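Local coordinates for Pre-mRNA-splicing factor SAD1 (Saccharomyces cerevisiae, PDB 4MSX), which promotes assembly of newly made U4 snRNA into the U4/U6 snRNP and is required for pre-mRNA splicing, though its ubiquitin-protease fold is catalytically inactive, at residues 276-281 with 286-291; 221-226 with 271-276. All coordinates share one frame; numbering follows the deposited sequence.

Interaction 1 (276-281 with 286-291); sequences KICSSS and SILNHS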
loop_
_atom_site.group_PDB
_atom_site.type_symbol
_atom_site.label_atom_id
_atom_site.label_comp_id
_atom_site.label_asym_id
_atom_site.label_seq_id
_atom_site.Cartn_x
_atom_site.Cartn_y
_atom_site.Cartn_z
ATOM N N LYS A 276 4.092 9.407 -9.670
ATOM C CA LYS A 276 4.405 8.442 -10.722
ATOM C C LYS A 276 3.068 7.914 -11.331
ATOM O O LYS A 276 2.967 7.613 -12.532
ATOM C CB LYS A 276 5.239 7.301 -10.168
ATOM C CG LYS A 276 5.597 6.208 -11.186
ATOM C CD LYS A 276 6.619 6.783 -12.155
ATOM C CE LYS A 276 6.914 5.800 -13.235
ATOM N NZ LYS A 276 8.083 6.196 -14.045
ATOM N N ILE A 277 2.076 7.750 -10.484
ATOM C CA ILE A 277 0.744 7.296 -10.945
ATOM C C ILE A 277 0.187 8.340 -11.905
ATOM O O ILE A 277 -0.277 7.994 -13.018
ATOM C CB ILE A 277 -0.251 7.087 -9.792
ATOM C CG1 ILE A 277 0.169 5.872 -8.977
ATOM C CG2 ILE A 277 -1.727 6.902 -10.357
ATOM C CD1 ILE A 277 -0.524 5.779 -7.622
ATOM N N CYS A 278 0.280 9.599 -11.515
ATOM C CA CYS A 278 -0.255 10.702 -12.322
ATOM C C CYS A 278 0.430 10.857 -13.687
ATOM O O CYS A 278 -0.214 11.236 -14.669
ATOM C CB CYS A 278 -0.166 12.016 -11.568
ATOM S SG CYS A 278 -1.393 12.147 -10.216
ATOM N N SER A 279 1.731 10.576 -13.751
ATOM C CA SER A 279 2.455 10.733 -14.995
ATOM C C SER A 279 2.285 9.483 -15.852
ATOM O O SER A 279 2.654 9.453 -17.043
ATOM C CB SER A 279 3.941 11.001 -14.672
ATOM O OG SER A 279 4.532 9.787 -14.265
ATOM N N SER A 280 1.732 8.427 -15.267
ATOM C CA SER A 280 1.596 7.150 -15.976
ATOM C C SER A 280 0.156 6.800 -16.454
ATOM O O SER A 280 0.004 5.958 -17.318
ATOM C CB SER A 280 2.052 6.006 -15.082
ATOM O OG SER A 280 3.404 6.224 -14.717
ATOM N N SER A 281 -0.865 7.396 -15.849
ATOM C CA SER A 281 -2.266 6.997 -16.094
ATOM C C SER A 281 -3.137 8.221 -16.067
ATOM O O SER A 281 -3.280 8.865 -15.015
ATOM C CB SER A 281 -2.767 6.007 -15.039
ATOM O OG SER A 281 -4.223 5.835 -15.127
ATOM N N SER A 286 -6.748 11.683 -12.965
ATOM C CA SER A 286 -7.971 12.446 -12.726
ATOM C C SER A 286 -8.623 12.034 -11.408
ATOM O O SER A 286 -9.158 12.867 -10.704
ATOM C CB SER A 286 -8.942 12.249 -13.936
ATOM O OG SER A 286 -9.426 10.906 -13.936
ATOM N N ILE A 287 -8.575 10.756 -11.024
ATOM C CA ILE A 287 -9.209 10.360 -9.749
ATOM C C ILE A 287 -8.410 10.912 -8.527
ATOM O O ILE A 287 -8.985 11.422 -7.561
ATOM C CB ILE A 287 -9.255 8.838 -9.626
ATOM C CG1 ILE A 287 -10.248 8.265 -10.682
ATOM C CG2 ILE A 287 -9.705 8.433 -8.193
ATOM C CD1 ILE A 287 -10.083 6.747 -10.934
ATOM N N LEU A 288 -7.077 10.784 -8.571
ATOM C CA LEU A 288 -6.260 11.342 -7.454
ATOM C C LEU A 288 -6.388 12.843 -7.381
ATOM O O LEU A 288 -6.574 13.407 -6.307
ATOM C CB LEU A 288 -4.760 10.978 -7.643
ATOM C CG LEU A 288 -4.445 9.488 -7.511
ATOM C CD1 LEU A 288 -2.940 9.251 -7.834
ATOM C CD2 LEU A 288 -4.713 9.072 -6.076
ATOM N N ASN A 289 -6.298 13.522 -8.516
ATOM C CA ASN A 289 -6.531 14.974 -8.472
ATOM C C ASN A 289 -7.882 15.353 -7.881
ATOM O O ASN A 289 -7.975 16.269 -7.065
ATOM C CB ASN A 289 -6.278 15.627 -9.845
ATOM C CG ASN A 289 -4.790 15.873 -10.088
ATOM O OD1 ASN A 289 -4.267 16.900 -9.693
ATOM N ND2 ASN A 289 -4.101 14.907 -10.673
ATOM N N HIS A 290 -8.938 14.626 -8.210
ATOM C CA HIS A 290 -10.212 15.009 -7.676
ATOM C C HIS A 290 -10.346 14.629 -6.215
ATOM O O HIS A 290 -10.887 15.381 -5.395
ATOM C CB HIS A 290 -11.384 14.327 -8.438
ATOM C CG HIS A 290 -12.693 14.560 -7.767
ATOM N ND1 HIS A 290 -13.332 15.783 -7.801
ATOM C CD2 HIS A 290 -13.440 13.768 -6.968
ATOM C CE1 HIS A 290 -14.436 15.718 -7.077
ATOM N NE2 HIS A 290 -14.523 14.507 -6.563
ATOM N N SER A 291 -9.859 13.446 -5.857
ATOM C CA SER A 291 -10.180 12.942 -4.533
ATOM C C SER A 291 -9.183 13.334 -3.414
ATOM O O SER A 291 -9.554 13.336 -2.240
ATOM C CB SER A 291 -10.253 11.415 -4.572
ATOM O OG SER A 291 -11.320 11.012 -5.416
#
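I277 and C278 meet L288 and N289 at the corner in the ubiquitin-protease (USP) domain where helix 266-280 gives way to helix 282-292. The short axes of 276-280 and 286-291 pass 9.9 Å apart, and their directions differ by 131°, so the chain turns back at a slant. The backbones come nearest at C278 and L288, with 7.8 Å between their CA atoms.

One methyl does most of the touching. L288 CD1 lies 3.7 Å from I277 CG2, and the two side chains cross at about a right angle. I277 offers this branch because CG2 stands anti to the backbone N, while CG1 runs off beside that nitrogen. The same L288 methyl also reaches the sulfur of C278, with L288 CD1 4.1 Å from C278 SG. C278 SG also sits 3.9 Å from N289 ND2, a packing contact. The amide of N289 is held at both ends, ND2 by K285 O one turn back, OD1 by K293 NZ just past the helix. W321 touches C278, L288 and N289, and V208 of helix 206-214 also packs on L288.

The turn has its own polar bonds. S280 OG donates to K276 O at 2.6 Å, a side-chain bond back to the preceding turn of helix. S281 is the N-cap of the second helix: its OG takes L284 N and also bonds to Q220 OE1. Two consecutive helices of the USP domain are thus joined through a serine N-cap and packed by an apolar contact just past the turn.

Interaction 2 (221-226 with 271-276); sequences GEFIKR and LWLFNK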
loop_
_atom_site.group_PDB
_atom_site.type_symbol
_atom_site.label_atom_id
_atom_site.label_comp_id
_atom_site.label_asym_id
_atom_site.label_seq_id
_atom_site.Cartn_x
_atom_site.Cartn_y
_atom_site.Cartn_z
ATOM N N GLY A 221 1.171 0.690 -19.394
ATOM C CA GLY A 221 2.592 0.524 -19.059
ATOM C C GLY A 221 2.870 -0.403 -17.860
ATOM O O GLY A 221 1.960 -0.656 -17.062
ATOM N N GLU A 222 4.102 -0.878 -17.730
ATOM C CA GLU A 222 4.473 -1.867 -16.715
ATOM C C GLU A 222 4.297 -1.389 -15.204
ATOM O O GLU A 222 3.827 -2.151 -14.359
ATOM C CB GLU A 222 5.905 -2.266 -16.897
ATOM C CG GLU A 222 6.323 -3.315 -15.892
ATOM C CD GLU A 222 7.485 -4.189 -16.344
ATOM O OE1 GLU A 222 8.076 -3.912 -17.421
ATOM O OE2 GLU A 222 7.811 -5.155 -15.603
ATOM N N PHE A 223 4.676 -0.153 -14.916
ATOM C CA PHE A 223 4.508 0.371 -13.528
ATOM C C PHE A 223 3.016 0.248 -13.092
ATOM O O PHE A 223 2.701 -0.307 -12.015
ATOM C CB PHE A 223 4.934 1.812 -13.453
ATOM C CG PHE A 223 4.447 2.490 -12.198
ATOM C CD1 PHE A 223 5.028 2.168 -10.967
ATOM C CD2 PHE A 223 3.391 3.387 -12.242
ATOM C CE1 PHE A 223 4.563 2.792 -9.757
ATOM C CE2 PHE A 223 2.910 4.014 -11.059
ATOM C CZ PHE A 223 3.507 3.703 -9.805
ATOM N N ILE A 224 2.096 0.766 -13.922
ATOM C CA ILE A 224 0.664 0.820 -13.537
ATOM C C ILE A 224 0.115 -0.599 -13.479
ATOM O O ILE A 224 -0.601 -0.943 -12.554
ATOM C CB ILE A 224 -0.231 1.688 -14.477
ATOM C CG1 ILE A 224 -0.012 3.175 -14.254
ATOM C CG2 ILE A 224 -1.729 1.481 -14.167
ATOM C CD1 ILE A 224 -0.613 3.694 -12.840
ATOM N N LYS A 225 0.509 -1.465 -14.431
ATOM C CA LYS A 225 0.058 -2.845 -14.341
ATOM C C LYS A 225 0.552 -3.499 -13.035
ATOM O O LYS A 225 -0.210 -4.152 -12.326
ATOM C CB LYS A 225 0.557 -3.669 -15.546
ATOM C CG LYS A 225 0.027 -5.086 -15.512
ATOM C CD LYS A 225 0.265 -5.794 -16.850
ATOM C CE LYS A 225 -0.274 -7.233 -16.842
ATOM N NZ LYS A 225 -1.699 -7.315 -16.392
ATOM N N ARG A 226 1.836 -3.348 -12.700
ATOM C CA ARG A 226 2.312 -4.019 -11.507
ATOM C C ARG A 226 1.615 -3.459 -10.252
ATOM O O ARG A 226 1.285 -4.193 -9.339
ATOM C CB ARG A 226 3.828 -3.830 -11.375
ATOM C CG ARG A 226 4.647 -4.778 -12.292
ATOM C CD ARG A 226 6.080 -4.278 -12.132
ATOM N NE ARG A 226 7.123 -5.057 -12.778
ATOM C CZ ARG A 226 7.934 -5.909 -12.140
ATOM N NH1 ARG A 226 7.802 -6.200 -10.831
ATOM N NH2 ARG A 226 8.864 -6.496 -12.835
ATOM N N LEU A 271 4.500 10.546 -1.878
ATOM C CA LEU A 271 4.536 11.658 -2.836
ATOM C C LEU A 271 5.128 11.130 -4.149
ATOM O O LEU A 271 4.671 11.466 -5.245
ATOM C CB LEU A 271 5.469 12.790 -2.356
ATOM C CG LEU A 271 4.879 13.560 -1.126
ATOM C CD1 LEU A 271 5.808 14.631 -0.595
ATOM C CD2 LEU A 271 3.544 14.217 -1.492
ATOM N N TRP A 272 6.213 10.368 -4.050
ATOM C CA TRP A 272 6.799 9.797 -5.282
ATOM C C TRP A 272 5.734 8.942 -6.039
ATOM O O TRP A 272 5.612 8.993 -7.287
ATOM C CB TRP A 272 8.018 8.895 -4.926
ATOM C CG TRP A 272 8.785 8.422 -6.131
ATOM C CD1 TRP A 272 9.920 9.007 -6.692
ATOM C CD2 TRP A 272 8.531 7.223 -6.890
ATOM N NE1 TRP A 272 10.356 8.233 -7.780
ATOM C CE2 TRP A 272 9.527 7.147 -7.911
ATOM C CE3 TRP A 272 7.556 6.215 -6.812
ATOM C CZ2 TRP A 272 9.541 6.128 -8.864
ATOM C CZ3 TRP A 272 7.594 5.163 -7.781
ATOM C CH2 TRP A 272 8.592 5.149 -8.767
ATOM N N LEU A 273 5.053 8.092 -5.294
ATOM C CA LEU A 273 4.129 7.121 -5.897
ATOM C C LEU A 273 2.911 7.882 -6.500
ATOM O O LEU A 273 2.472 7.589 -7.624
ATOM C CB LEU A 273 3.632 6.123 -4.847
ATOM C CG LEU A 273 2.967 4.905 -5.474
ATOM C CD1 LEU A 273 4.010 4.016 -6.233
ATOM C CD2 LEU A 273 2.225 4.103 -4.411
ATOM N N PHE A 274 2.366 8.869 -5.778
ATOM C CA PHE A 274 1.268 9.680 -6.389
ATOM C C PHE A 274 1.718 10.380 -7.669
ATOM O O PHE A 274 0.982 10.412 -8.672
ATOM C CB PHE A 274 0.779 10.781 -5.456
ATOM C CG PHE A 274 -0.251 10.320 -4.468
ATOM C CD1 PHE A 274 -0.381 8.987 -4.143
ATOM C CD2 PHE A 274 -1.112 11.225 -3.881
ATOM C CE1 PHE A 274 -1.358 8.558 -3.228
ATOM C CE2 PHE A 274 -2.081 10.810 -2.966
ATOM C CZ PHE A 274 -2.198 9.485 -2.642
ATOM N N ASN A 275 2.934 10.940 -7.665
ATOM C CA ASN A 275 3.398 11.605 -8.867
ATOM C C ASN A 275 3.636 10.607 -10.003
ATOM O O ASN A 275 3.413 10.920 -11.182
ATOM C CB ASN A 275 4.633 12.491 -8.607
ATOM C CG ASN A 275 4.292 13.730 -7.705
ATOM O OD1 ASN A 275 3.186 14.307 -7.777
ATOM N ND2 ASN A 275 5.230 14.109 -6.840
ATOM N N LYS A 276 4.092 9.407 -9.670
ATOM C CA LYS A 276 4.405 8.442 -10.722
ATOM C C LYS A 276 3.068 7.914 -11.331
ATOM O O LYS A 276 2.967 7.613 -12.532
ATOM C CB LYS A 276 5.239 7.301 -10.168
ATOM C CG LYS A 276 5.597 6.208 -11.186
ATOM C CD LYS A 276 6.619 6.783 -12.155
ATOM C CE LYS A 276 6.914 5.800 -13.235
ATOM N NZ LYS A 276 8.083 6.196 -14.045
#
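F223 reaches from helix 222-234 to helix 266-280, and its ring carries most of the contact with K276 and L273. Its CB points toward the partner helix. From there CG lies anti to the backbone N (chi1 165°), which carries the ring toward the other helix, whose short axis passes 12.0 Å away. CG and CD2 already lie under the aliphatic chain of K276. K276 CG stands over the centre of one ring face, 3.5 Å from the centroid and 14° off the normal, a CH-pi contact; CE2 and CZ are the ring atoms nearest to it. With the K276 chain bent at chi2, the ammonium ends farther off, so any cation-pi attraction is at most weak; NZ pairs instead with E257. On the CE1 side the ring approaches W272, with F223 CE1 4.3 Å from W272 CZ3. At the far end F223 CZ meets L273 CD1 at 3.6 Å, and this methyl sits at the ring edge, in its plane.

Replacing F223 by alanine would probably leave K276 CG without the face it lies on and L273 CD1 without the edge it meets, and so open a gap between the helices. L253 of helix 247-256 and I277 also pack on F223. On the same helix, R226 NE and NH2 both grip E222 OE2 side-on. One aromatic side chain bridging steeply crossed helices (-116°) is ordinary packing in the helical part of the USP fold.

Both interactions use helix 266-280 and share K276. Interaction 2 joins its middle to helix 222-234, distant in sequence. Interaction 1 joins its end to helix 282-292, the next one along the chain. Each contact is partly buried and pairs two buried residues with two partly exposed ones. The chemistry differs. Interaction 2 rests on an aromatic ring under a lysine chain, whereas 276-281 with 286-291 relies on aliphatic and sulfur packing beside a capped turn. Their centres lie 9 Å apart and they touch directly: S280 CB is 3.6 Å from I224 CG1. Helix 266-280 thus packs on helices 222-234 and 282-292, away from the zinc site.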